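Putative exotoxin (superantigen) (Streptococcus pyogenes, PDB 1TY0) probably acts as a superantigenic toxin that can use a common surface for T-cell receptor binding and dimerization, and binds zinc. Local coordinates at residues V23-C28 and I40-Y45; K46-S51 and R81-Y86. All blocks are in the same frame, centred on the assembly; numbering follows the deposited sequence.

Contact 1 (V23-C28 and I40-Y45); sequences VDYTNC and IDISSY
Y25 pushes the CD1 corner of its ring into the face of Y45, and the rest of the contact between 23-28 and 40-45 is arranged around that wedge. CD1 stands over the centre of the Y45 ring, 3.5 Å from Y45 CG, and the planes meet at 64° in a T-shaped (edge-to-face) pair. The two side chains run past each other in opposite directions, so CE1 of Y25 ends beside Y45 CB. With CG set anti to its carbonyl carbon (chi1 -69°), Y25 also presents a ring face to I42, whose CD1 methyl sits toward the rim of that face in a CH-pi contact, 3.8 Å from Y25 CE2. The second branch of I42, CG2, meets the sulfur of C28 at 3.8 Å; the same SG lies oblique to the Y45 ring. Deeper in, C28 CB and I40 CG2 are pressed to 3.4 Å, tighter than ordinary van der Waals contact. Within the OB-fold domain, this packs the corner after strand 23-26, a G1 beta bulge where N27 and C28 both face V70, against the passage from strand 37-41 into helix 43-46. That helix is preceded by an Asx turn, D41 OD1 accepting from S43 N; the same oxygen also accepts from S43 OG. At the outer margin, Y45 OH donates to T26 O over 2.5 Å, 17° from the carbonyl plane. The chemistry is therefore mainly apolar and aromatic, with the tyrosine hydroxyl satisfied by a backbone carbonyl that ties helix residue Y45 to the end of strand 23-26.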
loop_
_atom_site.group_PDB
_atom_site.type_symbol
_atom_site.label_atom_id
_atom_site.label_comp_id
_atom_site.label_asym_id
_atom_site.label_seq_id
_atom_site.Cartn_x
_atom_site.Cartn_y
_atom_site.Cartn_z
ATOM N N VAL A 23 -2.003 -6.104 -3.365
ATOM C CA VAL A 23 -2.912 -7.119 -2.849
ATOM C C VAL A 23 -2.267 -8.382 -3.402
ATOM O O VAL A 23 -2.266 -8.606 -4.613
ATOM C CB VAL A 23 -4.323 -6.956 -3.433
ATOM C CG1 VAL A 23 -5.190 -8.135 -3.012
ATOM C CG2 VAL A 23 -4.935 -5.651 -2.950
ATOM N N ASP A 24 -1.721 -9.201 -2.508
ATOM C CA ASP A 24 -0.988 -10.402 -2.890
ATOM C C ASP A 24 -1.479 -11.616 -2.113
ATOM O O ASP A 24 -1.181 -11.760 -0.923
ATOM C CB ASP A 24 0.497 -10.141 -2.592
ATOM C CG ASP A 24 1.413 -11.277 -3.007
ATOM O OD1 ASP A 24 0.939 -12.393 -3.289
ATOM O OD2 ASP A 24 2.641 -11.041 -3.030
ATOM N N TYR A 25 -2.236 -12.486 -2.780
ATOM C CA TYR A 25 -2.762 -13.687 -2.135
ATOM C C TYR A 25 -2.712 -14.857 -3.097
ATOM O O TYR A 25 -2.974 -14.694 -4.285
ATOM C CB TYR A 25 -4.206 -13.453 -1.689
ATOM C CG TYR A 25 -4.308 -12.461 -0.556
ATOM C CD1 TYR A 25 -4.039 -12.848 0.751
ATOM C CD2 TYR A 25 -4.610 -11.120 -0.799
ATOM C CE1 TYR A 25 -4.064 -11.928 1.795
ATOM C CE2 TYR A 25 -4.633 -10.191 0.237
ATOM C CZ TYR A 25 -4.357 -10.604 1.530
ATOM O OH TYR A 25 -4.337 -9.697 2.563
ATOM N N THR A 26 -2.399 -16.043 -2.585
ATOM C CA THR A 26 -2.315 -17.210 -3.453
ATOM C C THR A 26 -3.316 -18.311 -3.108
ATOM O O THR A 26 -3.757 -18.438 -1.960
ATOM C CB THR A 26 -0.891 -17.805 -3.431
ATOM O OG1 THR A 26 -0.519 -18.099 -2.081
ATOM C CG2 THR A 26 0.112 -16.815 -4.019
ATOM N N ASN A 27 -3.677 -19.086 -4.126
ATOM C CA ASN A 27 -4.596 -20.215 -3.989
ATOM C C ASN A 27 -5.940 -19.810 -3.380
ATOM O O ASN A 27 -6.378 -20.371 -2.377
ATOM C CB ASN A 27 -3.926 -21.304 -3.144
ATOM C CG ASN A 27 -4.706 -22.602 -3.136
ATOM O OD1 ASN A 27 -5.190 -23.054 -4.172
ATOM N ND2 ASN A 27 -4.818 -23.216 -1.965
ATOM N N CYS A 28 -6.591 -18.841 -4.016
ATOM C CA CYS A 28 -7.878 -18.325 -3.562
ATOM C C CYS A 28 -9.009 -18.819 -4.452
ATOM O O CYS A 28 -8.840 -18.971 -5.660
ATOM C CB CYS A 28 -7.861 -16.801 -3.588
ATOM S SG CYS A 28 -6.525 -16.114 -2.612
ATOM N N ILE A 40 -13.408 -12.977 -5.660
ATOM C CA ILE A 40 -12.543 -13.979 -5.041
ATOM C C ILE A 40 -12.510 -13.907 -3.524
ATOM O O ILE A 40 -12.396 -12.832 -2.934
ATOM C CB ILE A 40 -11.089 -13.823 -5.562
ATOM C CG1 ILE A 40 -11.081 -13.689 -7.090
ATOM C CG2 ILE A 40 -10.239 -14.986 -5.098
ATOM C CD1 ILE A 40 -11.765 -14.803 -7.833
ATOM N N ASP A 41 -12.593 -15.068 -2.894
ATOM C CA ASP A 41 -12.581 -15.147 -1.448
ATOM C C ASP A 41 -11.181 -15.213 -0.835
ATOM O O ASP A 41 -10.359 -16.037 -1.234
ATOM C CB ASP A 41 -13.376 -16.371 -1.006
ATOM C CG ASP A 41 -13.527 -16.456 0.497
ATOM O OD1 ASP A 41 -13.631 -15.393 1.137
ATOM O OD2 ASP A 41 -13.556 -17.582 1.040
ATOM N N ILE A 42 -10.904 -14.331 0.121
ATOM C CA ILE A 42 -9.620 -14.370 0.823
ATOM C C ILE A 42 -9.883 -14.396 2.333
ATOM O O ILE A 42 -9.003 -14.088 3.143
ATOM C CB ILE A 42 -8.703 -13.165 0.460
ATOM C CG1 ILE A 42 -9.339 -11.845 0.890
ATOM C CG2 ILE A 42 -8.430 -13.164 -1.036
ATOM C CD1 ILE A 42 -8.392 -10.664 0.775
ATOM N N SER A 43 -11.099 -14.795 2.704
ATOM C CA SER A 43 -11.508 -14.842 4.109
ATOM C C SER A 43 -10.569 -15.646 5.004
ATOM O O SER A 43 -10.317 -15.258 6.148
ATOM C CB SER A 43 -12.929 -15.412 4.236
ATOM O OG SER A 43 -13.875 -14.606 3.552
ATOM N N SER A 44 -10.064 -16.760 4.489
ATOM C CA SER A 44 -9.166 -17.620 5.259
ATOM C C SER A 44 -7.908 -16.888 5.718
ATOM O O SER A 44 -7.383 -17.157 6.800
ATOM C CB SER A 44 -8.775 -18.852 4.437
ATOM O OG SER A 44 -8.113 -18.486 3.238
ATOM N N TYR A 45 -7.429 -15.971 4.888
ATOM C CA TYR A 45 -6.238 -15.180 5.194
ATOM C C TYR A 45 -6.534 -14.093 6.218
ATOM O O TYR A 45 -5.711 -13.792 7.084
ATOM C CB TYR A 45 -5.725 -14.504 3.926
ATOM C CG TYR A 45 -4.972 -15.398 2.983
ATOM C CD1 TYR A 45 -3.614 -15.649 3.173
ATOM C CD2 TYR A 45 -5.595 -15.950 1.867
ATOM C CE1 TYR A 45 -2.894 -16.416 2.272
ATOM C CE2 TYR A 45 -4.883 -16.722 0.959
ATOM C CZ TYR A 45 -3.534 -16.948 1.167
ATOM O OH TYR A 45 -2.812 -17.694 0.264
#

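Contact 2 (K46-S51 and R81-Y86)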
loop_
_atom_site.group_PDB
_atom_site.type_symbol
_atom_site.label_atom_id
_atom_site.label_comp_id
_atom_site.label_asym_id
_atom_site.label_seq_id
_atom_site.Cartn_x
_atom_site.Cartn_y
_atom_site.Cartn_z
ATOM N N LYS A 46 -7.719 -13.506 6.108
ATOM C CA LYS A 46 -8.147 -12.415 6.977
ATOM C C LYS A 46 -8.811 -12.839 8.284
ATOM O O LYS A 46 -8.878 -12.054 9.229
ATOM C CB LYS A 46 -9.114 -11.512 6.207
ATOM C CG LYS A 46 -8.497 -10.806 5.014
ATOM C CD LYS A 46 -7.582 -9.692 5.478
ATOM C CE LYS A 46 -7.028 -8.894 4.322
ATOM N NZ LYS A 46 -6.217 -7.758 4.842
ATOM N N LYS A 47 -9.309 -14.070 8.327
ATOM C CA LYS A 47 -9.999 -14.588 9.504
ATOM C C LYS A 47 -11.299 -13.831 9.761
ATOM O O LYS A 47 -11.693 -13.605 10.904
ATOM C CB LYS A 47 -9.096 -14.528 10.741
ATOM C CG LYS A 47 -7.808 -15.318 10.591
ATOM C CD LYS A 47 -8.089 -16.734 10.124
ATOM C CE LYS A 47 -6.804 -17.471 9.784
ATOM N NZ LYS A 47 -7.093 -18.820 9.225
ATOM N N LYS A 48 -11.949 -13.437 8.670
ATOM C CA LYS A 48 -13.232 -12.744 8.691
ATOM C C LYS A 48 -13.666 -12.696 7.232
ATOM O O LYS A 48 -12.851 -12.943 6.346
ATOM C CB LYS A 48 -13.105 -11.328 9.265
ATOM C CG LYS A 48 -12.217 -10.380 8.478
ATOM C CD LYS A 48 -12.189 -9.021 9.165
ATOM C CE LYS A 48 -11.217 -8.066 8.504
ATOM N NZ LYS A 48 -11.195 -6.751 9.207
ATOM N N ASN A 49 -14.937 -12.410 6.973
ATOM C CA ASN A 49 -15.400 -12.359 5.590
ATOM C C ASN A 49 -14.639 -11.250 4.874
ATOM O O ASN A 49 -14.646 -10.099 5.309
ATOM C CB ASN A 49 -16.903 -12.091 5.520
ATOM C CG ASN A 49 -17.436 -12.167 4.104
ATOM O OD1 ASN A 49 -17.181 -13.136 3.387
ATOM N ND2 ASN A 49 -18.178 -11.148 3.692
ATOM N N PHE A 50 -13.984 -11.605 3.775
ATOM C CA PHE A 50 -13.194 -10.641 3.023
ATOM C C PHE A 50 -13.021 -11.152 1.603
ATOM O O PHE A 50 -12.710 -12.324 1.378
ATOM C CB PHE A 50 -11.820 -10.473 3.683
ATOM C CG PHE A 50 -11.245 -9.089 3.565
ATOM C CD1 PHE A 50 -10.930 -8.548 2.320
ATOM C CD2 PHE A 50 -11.029 -8.319 4.701
ATOM C CE1 PHE A 50 -10.407 -7.254 2.212
ATOM C CE2 PHE A 50 -10.507 -7.025 4.606
ATOM C CZ PHE A 50 -10.198 -6.494 3.359
ATOM N N SER A 51 -13.219 -10.276 0.633
ATOM C CA SER A 51 -13.060 -10.702 -0.742
ATOM C C SER A 51 -12.279 -9.693 -1.560
ATOM O O SER A 51 -11.913 -8.615 -1.083
ATOM C CB SER A 51 -14.434 -10.938 -1.383
ATOM O OG SER A 51 -15.239 -9.776 -1.302
ATOM N N ARG A 81 -15.384 1.510 2.823
ATOM C CA ARG A 81 -15.663 1.052 4.180
ATOM C C ARG A 81 -15.859 -0.464 4.260
ATOM O O ARG A 81 -15.897 -1.036 5.355
ATOM C CB ARG A 81 -16.917 1.749 4.712
ATOM C CG ARG A 81 -18.166 1.432 3.921
ATOM C CD ARG A 81 -19.339 2.272 4.372
ATOM N NE ARG A 81 -20.469 2.128 3.462
ATOM C CZ ARG A 81 -21.599 2.818 3.559
ATOM N NH1 ARG A 81 -21.756 3.707 4.533
ATOM N NH2 ARG A 81 -22.570 2.628 2.675
ATOM N N TYR A 82 -15.972 -1.112 3.104
ATOM C CA TYR A 82 -16.193 -2.558 3.053
ATOM C C TYR A 82 -14.925 -3.404 3.067
ATOM O O TYR A 82 -13.855 -2.958 2.638
ATOM C CB TYR A 82 -17.004 -2.904 1.805
ATOM C CG TYR A 82 -18.344 -2.217 1.765
ATOM C CD1 TYR A 82 -19.400 -2.663 2.559
ATOM C CD2 TYR A 82 -18.557 -1.115 0.939
ATOM C CE1 TYR A 82 -20.636 -2.031 2.529
ATOM C CE2 TYR A 82 -19.795 -0.471 0.902
ATOM C CZ TYR A 82 -20.827 -0.941 1.700
ATOM O OH TYR A 82 -22.064 -0.339 1.657
ATOM N N ASP A 83 -15.056 -4.641 3.542
ATOM C CA ASP A 83 -13.921 -5.558 3.596
ATOM C C ASP A 83 -13.796 -6.247 2.244
ATOM O O ASP A 83 -14.075 -7.444 2.078
ATOM C CB ASP A 83 -14.098 -6.577 4.723
ATOM C CG ASP A 83 -14.020 -5.936 6.098
ATOM O OD1 ASP A 83 -13.118 -5.098 6.314
ATOM O OD2 ASP A 83 -14.853 -6.276 6.965
ATOM N N VAL A 84 -13.388 -5.443 1.273
ATOM C CA VAL A 84 -13.204 -5.884 -0.099
ATOM C C VAL A 84 -12.049 -5.083 -0.679
ATOM O O VAL A 84 -11.965 -3.877 -0.454
ATOM C CB VAL A 84 -14.441 -5.562 -0.964
ATOM C CG1 VAL A 84 -14.194 -5.988 -2.400
ATOM C CG2 VAL A 84 -15.672 -6.253 -0.407
ATOM N N TYR A 85 -11.154 -5.746 -1.399
ATOM C CA TYR A 85 -10.064 -5.040 -2.062
ATOM C C TYR A 85 -10.506 -4.848 -3.516
ATOM O O TYR A 85 -11.048 -5.768 -4.129
ATOM C CB TYR A 85 -8.767 -5.855 -2.044
ATOM C CG TYR A 85 -8.038 -5.845 -0.722
ATOM C CD1 TYR A 85 -7.688 -4.646 -0.104
ATOM C CD2 TYR A 85 -7.677 -7.037 -0.103
ATOM C CE1 TYR A 85 -6.989 -4.637 1.106
ATOM C CE2 TYR A 85 -6.981 -7.043 1.102
ATOM C CZ TYR A 85 -6.638 -5.843 1.699
ATOM O OH TYR A 85 -5.926 -5.862 2.873
ATOM N N TYR A 86 -10.264 -3.663 -4.063
ATOM C CA TYR A 86 -10.644 -3.367 -5.444
ATOM C C TYR A 86 -9.399 -3.209 -6.304
ATOM O O TYR A 86 -8.573 -2.323 -6.073
ATOM C CB TYR A 86 -11.502 -2.100 -5.489
ATOM C CG TYR A 86 -12.827 -2.303 -4.800
ATOM C CD1 TYR A 86 -13.831 -3.055 -5.408
ATOM C CD2 TYR A 86 -13.054 -1.819 -3.510
ATOM C CE1 TYR A 86 -15.027 -3.330 -4.756
ATOM C CE2 TYR A 86 -14.260 -2.094 -2.842
ATOM C CZ TYR A 86 -15.234 -2.850 -3.475
ATOM O OH TYR A 86 -16.416 -3.148 -2.839
HETATM O O HOH W 1 -15.721 -8.848 7.263
#
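S51 and V84 pair as a parallel beta bridge, the start of the partnership between strands 51-55 and 84-93 in the OB-fold sheet. Two backbone bonds secure it: S51 N gives to D83 O at 3.3 Å, and Y85 N gives to S51 O at 3.0 Å. V84 CA adds a C-H...O contact to S51 O, so that carbonyl is approached by two successive residues. On the face of the sheet shared by S51 and V84, the hydroxyl of S51 rests against the methyl CG2 of V84.

The aromatic contacts centre on the F50 ring, which is covered on both faces. CE of K46 lies over the centre of one; on the opposite face D83 supplies its carbonyl oxygen, offset toward the rim, and its CB, which makes a CH-pi contact 3.8 Å from the ring centroid. CE1 of F50 in turn stands over the rim of the Y85 ring, 3.6 Å from Y85 CD2, with the two planes at 40°. I21 of the second subunit also packs on Y85.

At the margin lie K48, N49, the D83 carboxylate and a water. K48 NZ approaches D83 OD1 in a long salt bridge of 3.8 Å, the two side chains crossing at about a right angle, and the water bridges N49 O and D83 OD2, donating to both. D83 itself centres an inverse gamma turn just before the strand.

A further polar bond lies against the F50 and Y85 layer itself. K46, bent at chi2 (-73°), lays its chain along F50 and brings its ammonium to the edge of the tyrosine ring, where NZ donates to Y85 OH at 2.7 Å.

Overall arrangement
Both contacts are partly buried and belong to the OB-fold part of the chain, their centres about 10 Å apart, and they meet directly: I42 N and F50 O, and S43 OG and F50 N, probably form hydrogen bonds. Helix 43-46 begins in contact 1 and ends in contact 2. Contact 1 works mainly through side chains, joining the strand corner to the end of strand 37-41 and the helix after it; its buried part is sulfur and aliphatic. Contact 2, farther from the chain's centre, adds backbone pairing within the sheet; F50 and Y85 are its buried part, with K48, the D83 carboxylate and a water outside. Y85 also touches Y25 and I42, continuing the apolar layer between the two.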